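Local atomic coordinates of exopolygalacturonase (Yersinia enterocolitica, PDB entry 2UVF), a protein that hydrolyses pectic polygalacturonate from the chain end as a family 28 glycoside hydrolase, probably in the bacterial periplasm, and probably releases digalacturonate. Residues A[165-168]-A[169-172]; A[175-178]-A[179-183]; A[298-301]-A[302-305]; A[413-416]-A[417-420]. All blocks are in the same frame, centred on the assembly; numbering follows the deposited sequence.

Contact 1. Residues A[165-168]-A[169-172]; sequences IDDG and KTLN
The side-chain nitrogen of N172 has three acceptors in reach that must share its two N-H: the backbone oxygen of K197, water 1 at 2.7 Å from ND2 and, weakly, I165 O at 3.4 Å from ND2. This is the loop between strand 156-158 and helix 173-181, consistent with the Asp-Gly-x-Thr turn seen near the start of many pectate-lyase-like beta-helices, and N172 stands at the N-cap position without making a capping bond. Its other amide atom turns to the same residue, since I165 N donates to N172 OD1 at 3.0 Å. That donor rises 35° above the plane of the amide carbonyl. The N172 amide thus reads both the N-H and the C=O of I165, tying the two limbs of the loop at the I165/N172 end. Water 1 sits between ND2, I165 O and T170 O, with more acceptors around it than it has protons. Nearer the tip, D167 and T170 make the second clasp. T170 OG1 donates to D167 OD2 at 2.7 Å, meeting it on the syn side and somewhat out of the carboxylate plane, and T170 N adds a weak bond to D167 OD1. T170 has OG1 beside its own backbone N (chi1 -59°), which lets hydroxyl and amide address the same carboxylate. Beyond the loop itself, T195 N bonds D166 OD2. I165 CG2 also packs on T170, 3.4 Å from OG1 and 3.6 Å from CG2, the side chains crossing at about a right angle.

Contact 2. Residues A[175-178]-A[179-183]; sequences AIQQ and AIDSC
I176 and I180 sit one helical turn apart on the same flank of helix 173-181, and their branches cross obliquely. Each holds CG1 beside its own backbone N; in I180 (chi1 -61°) this folds the longer branch back along the helix toward I176. Its CD1 then ends 4.0 Å from I176 CG2, while I180 CG1 lies 3.4 Å from I176 O, beyond the oxygen that accepts the I180 amide. Round the helix, Q177 and D181 repeat the i, i+4 relation with polar groups. The D181 side chain also leans back along the helix, with CB 3.3 Å from Q177 O, and Q177 CG meets D181 OD2 at 3.8 Å, a brush of methylene against carboxylate. Underneath run regular helical bonds: A179 N to A175 O, I180 N to I176 O at 3.0 Å, D181 N to Q177 O at 2.8 Å, and S182 N to Q178 O at 2.9 Å. S182 is the first residue to leave helical angles. K204 NZ then donates to I180 O at the helix end, and C183 closes a disulfide with C187 at the start of the next strand. I176 packs on S198 and L201, and A179 on V189, so the apolar flank lies against strands 187-191 and 194-202. A helix laid over the open N-terminal end of a right-handed parallel beta-helix in this way is the cap characteristic of the pectate-lyase-like fold.

Contact 3. Residues A[298-301]-A[302-305]; sequences NSKV and HEDG
H302 opens the second segment with its ring turned back so that its edge meets S299 O, near the ring plane; CG lies between the backbone N and the carbonyl carbon (chi1 72°). E303 follows and answers K300 twice. Its amide donates to K300 O at 2.9 Å, coming from well above the carbonyl plane, 51° out of it. The two side chains lie side by side and point the same way, so the carboxylate runs alongside the lysine chain: K300 CD is 3.5 Å from E303 OE1, and the ends meet in a long salt bridge, K300 NZ to E303 OE2 at 3.6 Å. D304 comes next and is the other donor to K300 O, its N reaching that oxygen at 3.1 Å in the carbonyl plane. K300 O therefore takes two amides, one above its plane and one within it, one i+3 bond and one i+4 bond. The carboxylate of D304 rests near K300 CB, 3.6 Å from OD2, but the polar partner of OD2 is S296 OG. G305 follows the helix as its angles leave the helical range, its N still bonding V301 O at 3.0 Å with a fairly straight N-H of 161°. On the inner side V301 touches W274, Y326 of helix 322-328, and A308 and V312 of helix 307-317, while H302 touches E313. The single turn 301-304 thus packs against helices 307-317 and 322-328, and backbone bonding between D304 and L275 ties it to the loop just ahead of strand 276-277.

Contact 4. Residues A[413-416]-A[417-420]; sequences EKAQ and EQEP
The backbone winds into a short 3-10 turn, E417 N bonding K414 O at 3.2 Å, with the donor 41° above the carbonyl plane. It lies in the loop joining strands 405-408 and 421-427 of the parallel beta-helix. On the exposed side K414 and E417 lie side by side and point the same way, the glutamate extended beyond CG. It is the aliphatic part of the lysine that touches: K414 CD is 3.1 Å from E417 OE1, and CB of the same lysine follows at 3.6 Å. The charged ends stay wider, K414 NZ to E417 OE1 at 4.3 Å, beyond a salt bridge, so any attraction between them is probably modest. Q418 belongs to the buried side, against Y233 and N387, with Y235 OH as a weak further partner of its NE2. E419 OE1 bonds H363 NE2 and P420 O bonds Q389 NE2 as the chain heads into strand 421-427. Chi1 of Q418 (-13°, near eclipsed) turns its extended chain to A415: NE2 donates to A415 O at 2.9 Å, in the carbonyl plane and on a lone pair, with that oxygen 16° out of the amide plane of Q418.

Contacts 1 and 2 follow directly in the chain, centres about 16 Å apart: the turn of 165-172 leads into the helix of 175-183, and both belong to the N-terminal end of the beta-helix. Contact 3 belongs to a helical insertion after strand 289-293. Its centre is about 27 Å from that of contact 1 and about 35 Å from those of contacts 2 and 4. Measured from G305, a bound nickel ion is about 12 Å away. Contact 4 is near the sugar but does not touch it: measured from the Q418 side chain, a bound galacturonate is about 10 Å away, and its loop follows strand 405-408, which carries the pocket residues N406 and A408. Contacts 1 and 4 are about 43 Å apart, centre to centre.

Contact 1. Residues A[165-168]-A[169-172]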
loop_
_atom_site.group_PDB
_atom_site.type_symbol
_atom_site.label_atom_id
_atom_site.label_comp_id
_atom_site.label_asym_id
_atom_site.label_seq_id
_atom_site.Cartn_x
_atom_site.Cartn_y
_atom_site.Cartn_z
ATOM N N ILE A 165 -2.582 14.516 -28.036
ATOM C CA ILE A 165 -1.449 15.379 -28.316
ATOM C C ILE A 165 -0.943 16.082 -27.049
ATOM O O ILE A 165 -1.731 16.531 -26.213
ATOM C CB ILE A 165 -1.791 16.383 -29.464
ATOM C CG1 ILE A 165 -0.627 17.348 -29.732
ATOM C CG2 ILE A 165 -3.134 17.073 -29.200
ATOM C CD1 ILE A 165 -1.014 18.614 -30.450
ATOM N N ASP A 166 0.382 16.147 -26.919
ATOM C CA ASP A 166 1.037 16.890 -25.851
ATOM C C ASP A 166 1.024 18.389 -26.158
ATOM O O ASP A 166 1.859 18.885 -26.928
ATOM C CB ASP A 166 2.474 16.371 -25.662
ATOM C CG ASP A 166 3.380 17.343 -24.881
ATOM O OD1 ASP A 166 4.572 17.452 -25.258
ATOM O OD2 ASP A 166 2.920 17.987 -23.903
ATOM N N ASP A 167 0.060 19.101 -25.574
ATOM C CA ASP A 167 0.095 20.578 -25.553
ATOM C C ASP A 167 0.013 21.117 -24.112
ATOM O O ASP A 167 1.031 21.079 -23.437
ATOM C CB ASP A 167 -0.850 21.257 -26.578
ATOM C CG ASP A 167 -1.986 20.340 -27.062
ATOM O OD1 ASP A 167 -2.314 19.356 -26.359
ATOM O OD2 ASP A 167 -2.554 20.616 -28.148
ATOM N N GLY A 168 -1.128 21.583 -23.591
ATOM C CA GLY A 168 -2.428 21.682 -24.251
ATOM C C GLY A 168 -2.779 23.133 -24.529
ATOM O O GLY A 168 -1.878 23.962 -24.687
ATOM N N LYS A 169 -4.066 23.485 -24.536
ATOM C CA LYS A 169 -5.148 22.686 -23.950
ATOM C C LYS A 169 -5.929 21.797 -24.908
ATOM O O LYS A 169 -7.065 22.109 -25.267
ATOM C CB LYS A 169 -6.123 23.595 -23.169
ATOM C CG LYS A 169 -6.534 24.897 -23.890
ATOM C CD LYS A 169 -7.045 25.958 -22.914
ATOM C CE LYS A 169 -6.011 26.318 -21.847
ATOM N NZ LYS A 169 -4.688 26.702 -22.420
ATOM N N THR A 170 -5.325 20.692 -25.326
ATOM C CA THR A 170 -6.115 19.592 -25.851
ATOM C C THR A 170 -6.435 18.700 -24.650
ATOM O O THR A 170 -5.531 18.158 -24.007
ATOM C CB THR A 170 -5.393 18.801 -26.962
ATOM O OG1 THR A 170 -5.076 19.681 -28.048
ATOM C CG2 THR A 170 -6.270 17.659 -27.488
ATOM N N LEU A 171 -7.723 18.603 -24.324
ATOM C CA LEU A 171 -8.211 17.596 -23.391
ATOM C C LEU A 171 -8.317 16.273 -24.157
ATOM O O LEU A 171 -9.002 16.184 -25.184
ATOM C CB LEU A 171 -9.556 18.018 -22.792
ATOM C CG LEU A 171 -10.304 17.009 -21.917
ATOM C CD1 LEU A 171 -9.672 16.888 -20.528
ATOM C CD2 LEU A 171 -11.774 17.403 -21.817
ATOM N N ASN A 172 -7.625 15.253 -23.663
ATOM C CA ASN A 172 -7.450 14.012 -24.409
ATOM C C ASN A 172 -8.355 12.862 -23.982
ATOM O O ASN A 172 -8.173 11.741 -24.459
ATOM C CB ASN A 172 -5.983 13.565 -24.344
ATOM C CG ASN A 172 -5.050 14.514 -25.063
ATOM O OD1 ASN A 172 -5.001 14.541 -26.293
ATOM N ND2 ASN A 172 -4.293 15.293 -24.298
HETATM O O HOH W 1 -2.583 17.316 -23.974
#

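Contact 2. Residues A[175-178]-A[179-183]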
loop_
_atom_site.group_PDB
_atom_site.type_symbol
_atom_site.label_atom_id
_atom_site.label_comp_id
_atom_site.label_asym_id
_atom_site.label_seq_id
_atom_site.Cartn_x
_atom_site.Cartn_y
_atom_site.Cartn_z
ATOM N N ALA A 175 -9.728 10.998 -27.064
ATOM C CA ALA A 175 -8.655 10.280 -27.750
ATOM C C ALA A 175 -8.239 9.017 -26.989
ATOM O O ALA A 175 -8.241 7.916 -27.556
ATOM C CB ALA A 175 -7.467 11.197 -27.950
ATOM N N ILE A 176 -7.904 9.182 -25.705
ATOM C CA ILE A 176 -7.475 8.068 -24.845
ATOM C C ILE A 176 -8.576 7.015 -24.678
ATOM O O ILE A 176 -8.308 5.817 -24.753
ATOM C CB ILE A 176 -6.962 8.561 -23.455
ATOM C CG1 ILE A 176 -5.710 9.434 -23.624
ATOM C CG2 ILE A 176 -6.643 7.373 -22.534
ATOM C CD1 ILE A 176 -5.486 10.439 -22.521
ATOM N N GLN A 177 -9.807 7.471 -24.462
ATOM C CA GLN A 177 -10.962 6.572 -24.364
ATOM C C GLN A 177 -11.201 5.821 -25.665
ATOM O O GLN A 177 -11.462 4.624 -25.645
ATOM C CB GLN A 177 -12.220 7.346 -23.980
ATOM C CG GLN A 177 -13.305 6.471 -23.419
ATOM C CD GLN A 177 -12.966 5.977 -22.039
ATOM O OE1 GLN A 177 -12.684 4.789 -21.845
ATOM N NE2 GLN A 177 -12.969 6.894 -21.067
ATOM N N GLN A 178 -11.104 6.539 -26.785
ATOM C CA GLN A 178 -11.199 5.967 -28.128
ATOM C C GLN A 178 -10.200 4.816 -28.268
ATOM O O GLN A 178 -10.565 3.723 -28.731
ATOM C CB GLN A 178 -10.917 7.053 -29.176
ATOM C CG GLN A 178 -11.969 7.218 -30.255
ATOM C CD GLN A 178 -12.382 8.675 -30.426
ATOM O OE1 GLN A 178 -13.418 9.093 -29.904
ATOM N NE2 GLN A 178 -11.563 9.459 -31.136
ATOM N N ALA A 179 -8.955 5.062 -27.835
ATOM C CA ALA A 179 -7.881 4.057 -27.890
ATOM C C ALA A 179 -8.154 2.818 -27.036
ATOM O O ALA A 179 -7.922 1.698 -27.487
ATOM C CB ALA A 179 -6.523 4.681 -27.532
ATOM N N ILE A 180 -8.647 3.019 -25.809
ATOM C CA ILE A 180 -9.041 1.897 -24.937
ATOM C C ILE A 180 -10.250 1.156 -25.513
ATOM O O ILE A 180 -10.316 -0.073 -25.440
ATOM C CB ILE A 180 -9.352 2.341 -23.474
ATOM C CG1 ILE A 180 -8.123 2.980 -22.813
ATOM C CG2 ILE A 180 -9.833 1.153 -22.642
ATOM C CD1 ILE A 180 -8.458 3.910 -21.652
ATOM N N ASP A 181 -11.202 1.904 -26.072
ATOM C CA ASP A 181 -12.398 1.312 -26.684
ATOM C C ASP A 181 -12.022 0.396 -27.853
ATOM O O ASP A 181 -12.493 -0.739 -27.932
ATOM C CB ASP A 181 -13.385 2.396 -27.140
ATOM C CG ASP A 181 -14.157 3.018 -25.991
ATOM O OD1 ASP A 181 -14.362 2.346 -24.956
ATOM O OD2 ASP A 181 -14.575 4.191 -26.129
ATOM N N SER A 182 -11.145 0.887 -28.729
ATOM C CA SER A 182 -10.685 0.136 -29.903
ATOM C C SER A 182 -9.653 -0.927 -29.542
ATOM O O SER A 182 -8.646 -1.084 -30.240
ATOM C CB SER A 182 -10.090 1.092 -30.943
ATOM O OG SER A 182 -8.707 1.313 -30.711
ATOM N N CYS A 183 -9.911 -1.661 -28.461
ATOM C CA CYS A 183 -8.914 -2.566 -27.891
ATOM C C CYS A 183 -9.372 -4.026 -27.947
ATOM O O CYS A 183 -10.388 -4.387 -27.344
ATOM C CB CYS A 183 -8.617 -2.158 -26.440
ATOM S SG CYS A 183 -6.865 -1.861 -26.035
#

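Contact 3. Residues A[298-301]-A[302-305]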
loop_
_atom_site.group_PDB
_atom_site.type_symbol
_atom_site.label_atom_id
_atom_site.label_comp_id
_atom_site.label_asym_id
_atom_site.label_seq_id
_atom_site.Cartn_x
_atom_site.Cartn_y
_atom_site.Cartn_z
ATOM N N ASN A 298 -10.712 21.232 5.035
ATOM C CA ASN A 298 -11.921 21.610 4.291
ATOM C C ASN A 298 -12.103 23.107 4.141
ATOM O O ASN A 298 -12.506 23.562 3.085
ATOM C CB ASN A 298 -13.219 20.847 4.687
ATOM C CG ASN A 298 -13.551 20.889 6.165
ATOM O OD1 ASN A 298 -13.310 21.859 6.858
ATOM N ND2 ASN A 298 -14.162 19.826 6.632
ATOM N N SER A 299 -11.696 23.860 5.159
ATOM C CA SER A 299 -11.855 25.312 5.204
ATOM C C SER A 299 -10.781 26.082 4.441
ATOM O O SER A 299 -10.909 27.296 4.265
ATOM C CB SER A 299 -11.874 25.779 6.656
ATOM O OG SER A 299 -10.634 25.516 7.297
ATOM N N LYS A 300 -9.733 25.373 4.002
ATOM C CA LYS A 300 -8.608 25.967 3.276
ATOM C C LYS A 300 -8.484 25.510 1.809
ATOM O O LYS A 300 -7.640 26.024 1.084
ATOM C CB LYS A 300 -7.281 25.727 4.023
ATOM C CG LYS A 300 -7.124 26.483 5.361
ATOM C CD LYS A 300 -7.058 28.015 5.181
ATOM C CE LYS A 300 -7.269 28.741 6.520
ATOM N NZ LYS A 300 -7.100 30.250 6.471
ATOM N N VAL A 301 -9.316 24.560 1.375
ATOM C CA VAL A 301 -9.254 24.019 0.006
ATOM C C VAL A 301 -9.462 25.104 -1.084
ATOM O O VAL A 301 -8.932 25.010 -2.188
ATOM C CB VAL A 301 -10.242 22.803 -0.189
ATOM C CG1 VAL A 301 -11.718 23.256 -0.177
ATOM C CG2 VAL A 301 -9.913 22.009 -1.444
ATOM N N HIS A 302 -10.244 26.123 -0.749
ATOM C CA HIS A 302 -10.462 27.262 -1.620
ATOM C C HIS A 302 -9.138 27.983 -1.948
ATOM O O HIS A 302 -9.013 28.591 -3.009
ATOM C CB HIS A 302 -11.507 28.206 -1.013
ATOM C CG HIS A 302 -11.020 28.976 0.173
ATOM N ND1 HIS A 302 -11.168 28.527 1.470
ATOM C CD2 HIS A 302 -10.383 30.168 0.258
ATOM C CE1 HIS A 302 -10.646 29.416 2.301
ATOM N NE2 HIS A 302 -10.161 30.419 1.589
ATOM N N GLU A 303 -8.160 27.886 -1.045
ATOM C CA GLU A 303 -6.793 28.393 -1.270
ATOM C C GLU A 303 -5.819 27.359 -1.883
ATOM O O GLU A 303 -4.969 27.712 -2.697
ATOM C CB GLU A 303 -6.188 28.871 0.049
ATOM C CG GLU A 303 -6.883 30.030 0.742
ATOM C CD GLU A 303 -6.431 30.163 2.190
ATOM O OE1 GLU A 303 -5.406 29.522 2.552
ATOM O OE2 GLU A 303 -7.098 30.891 2.975
ATOM N N ASP A 304 -5.945 26.093 -1.491
ATOM C CA ASP A 304 -4.886 25.096 -1.744
ATOM C C ASP A 304 -5.088 24.192 -2.955
ATOM O O ASP A 304 -4.121 23.694 -3.527
ATOM C CB ASP A 304 -4.668 24.221 -0.511
ATOM C CG ASP A 304 -4.341 25.010 0.715
ATOM O OD1 ASP A 304 -3.685 26.054 0.614
ATOM O OD2 ASP A 304 -4.728 24.580 1.811
ATOM N N GLY A 305 -6.337 23.965 -3.340
ATOM C CA GLY A 305 -6.633 22.946 -4.335
ATOM C C GLY A 305 -6.486 23.435 -5.750
ATOM O O GLY A 305 -6.350 24.628 -5.999
#

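Contact 4. Residues A[413-416]-A[417-420]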
loop_
_atom_site.group_PDB
_atom_site.type_symbol
_atom_site.label_atom_id
_atom_site.label_comp_id
_atom_site.label_asym_id
_atom_site.label_seq_id
_atom_site.Cartn_x
_atom_site.Cartn_y
_atom_site.Cartn_z
ATOM N N GLU A 413 -22.842 -2.842 10.915
ATOM C CA GLU A 413 -23.580 -4.106 10.848
ATOM C C GLU A 413 -23.737 -4.663 9.440
ATOM O O GLU A 413 -23.705 -5.880 9.256
ATOM C CB GLU A 413 -24.955 -3.967 11.523
ATOM C CG GLU A 413 -25.525 -5.271 12.091
ATOM C CD GLU A 413 -24.668 -5.899 13.213
ATOM O OE1 GLU A 413 -23.861 -5.185 13.840
ATOM O OE2 GLU A 413 -24.817 -7.113 13.481
ATOM N N LYS A 414 -23.921 -3.781 8.458
ATOM C CA LYS A 414 -24.126 -4.195 7.063
ATOM C C LYS A 414 -22.854 -4.706 6.377
ATOM O O LYS A 414 -22.907 -5.128 5.220
ATOM C CB LYS A 414 -24.692 -3.032 6.236
ATOM C CG LYS A 414 -25.984 -2.426 6.736
ATOM C CD LYS A 414 -27.190 -2.982 6.009
ATOM C CE LYS A 414 -28.402 -2.080 6.203
ATOM N NZ LYS A 414 -29.513 -2.477 5.292
ATOM N N ALA A 415 -21.724 -4.655 7.088
ATOM C CA ALA A 415 -20.393 -4.907 6.511
ATOM C C ALA A 415 -20.228 -6.253 5.804
ATOM O O ALA A 415 -19.678 -6.310 4.698
ATOM C CB ALA A 415 -19.305 -4.716 7.564
ATOM N N GLN A 416 -20.717 -7.320 6.429
ATOM C CA GLN A 416 -20.601 -8.692 5.882
ATOM C C GLN A 416 -21.373 -8.974 4.565
ATOM O O GLN A 416 -21.263 -10.071 4.007
ATOM C CB GLN A 416 -20.884 -9.764 6.965
ATOM C CG GLN A 416 -22.264 -9.690 7.630
ATOM C CD GLN A 416 -22.369 -8.625 8.726
ATOM O OE1 GLN A 416 -21.726 -7.575 8.656
ATOM N NE2 GLN A 416 -23.194 -8.894 9.740
ATOM N N GLU A 417 -22.129 -7.990 4.068
ATOM C CA GLU A 417 -22.633 -8.011 2.670
ATOM C C GLU A 417 -21.475 -8.160 1.660
ATOM O O GLU A 417 -21.689 -8.318 0.447
ATOM C CB GLU A 417 -23.434 -6.730 2.353
ATOM C CG GLU A 417 -24.822 -6.649 3.024
ATOM C CD GLU A 417 -25.512 -5.281 2.858
ATOM O OE1 GLU A 417 -26.392 -4.960 3.694
ATOM O OE2 GLU A 417 -25.187 -4.538 1.898
ATOM N N GLN A 418 -20.250 -8.112 2.193
ATOM C CA GLN A 418 -19.009 -8.068 1.412
ATOM C C GLN A 418 -17.959 -9.006 2.030
ATOM O O GLN A 418 -17.994 -9.304 3.226
ATOM C CB GLN A 418 -18.460 -6.624 1.353
ATOM C CG GLN A 418 -19.452 -5.521 1.820
ATOM C CD GLN A 418 -18.767 -4.209 2.179
ATOM O OE1 GLN A 418 -18.170 -3.557 1.311
ATOM N NE2 GLN A 418 -18.862 -3.807 3.449
ATOM N N GLU A 419 -17.050 -9.474 1.181
ATOM C CA GLU A 419 -15.889 -10.290 1.559
ATOM C C GLU A 419 -15.051 -9.690 2.678
ATOM O O GLU A 419 -14.931 -8.474 2.780
ATOM C CB GLU A 419 -14.948 -10.321 0.379
ATOM C CG GLU A 419 -15.038 -11.466 -0.573
ATOM C CD GLU A 419 -14.114 -11.208 -1.738
ATOM O OE1 GLU A 419 -13.992 -12.086 -2.608
ATOM O OE2 GLU A 419 -13.514 -10.099 -1.779
ATOM N N PRO A 420 -14.407 -10.541 3.495
ATOM C CA PRO A 420 -13.397 -9.931 4.342
ATOM C C PRO A 420 -12.188 -9.480 3.487
ATOM O O PRO A 420 -11.976 -10.016 2.383
ATOM C CB PRO A 420 -13.037 -11.056 5.310
ATOM C CG PRO A 420 -13.326 -12.293 4.576
ATOM C CD PRO A 420 -14.510 -11.997 3.715
#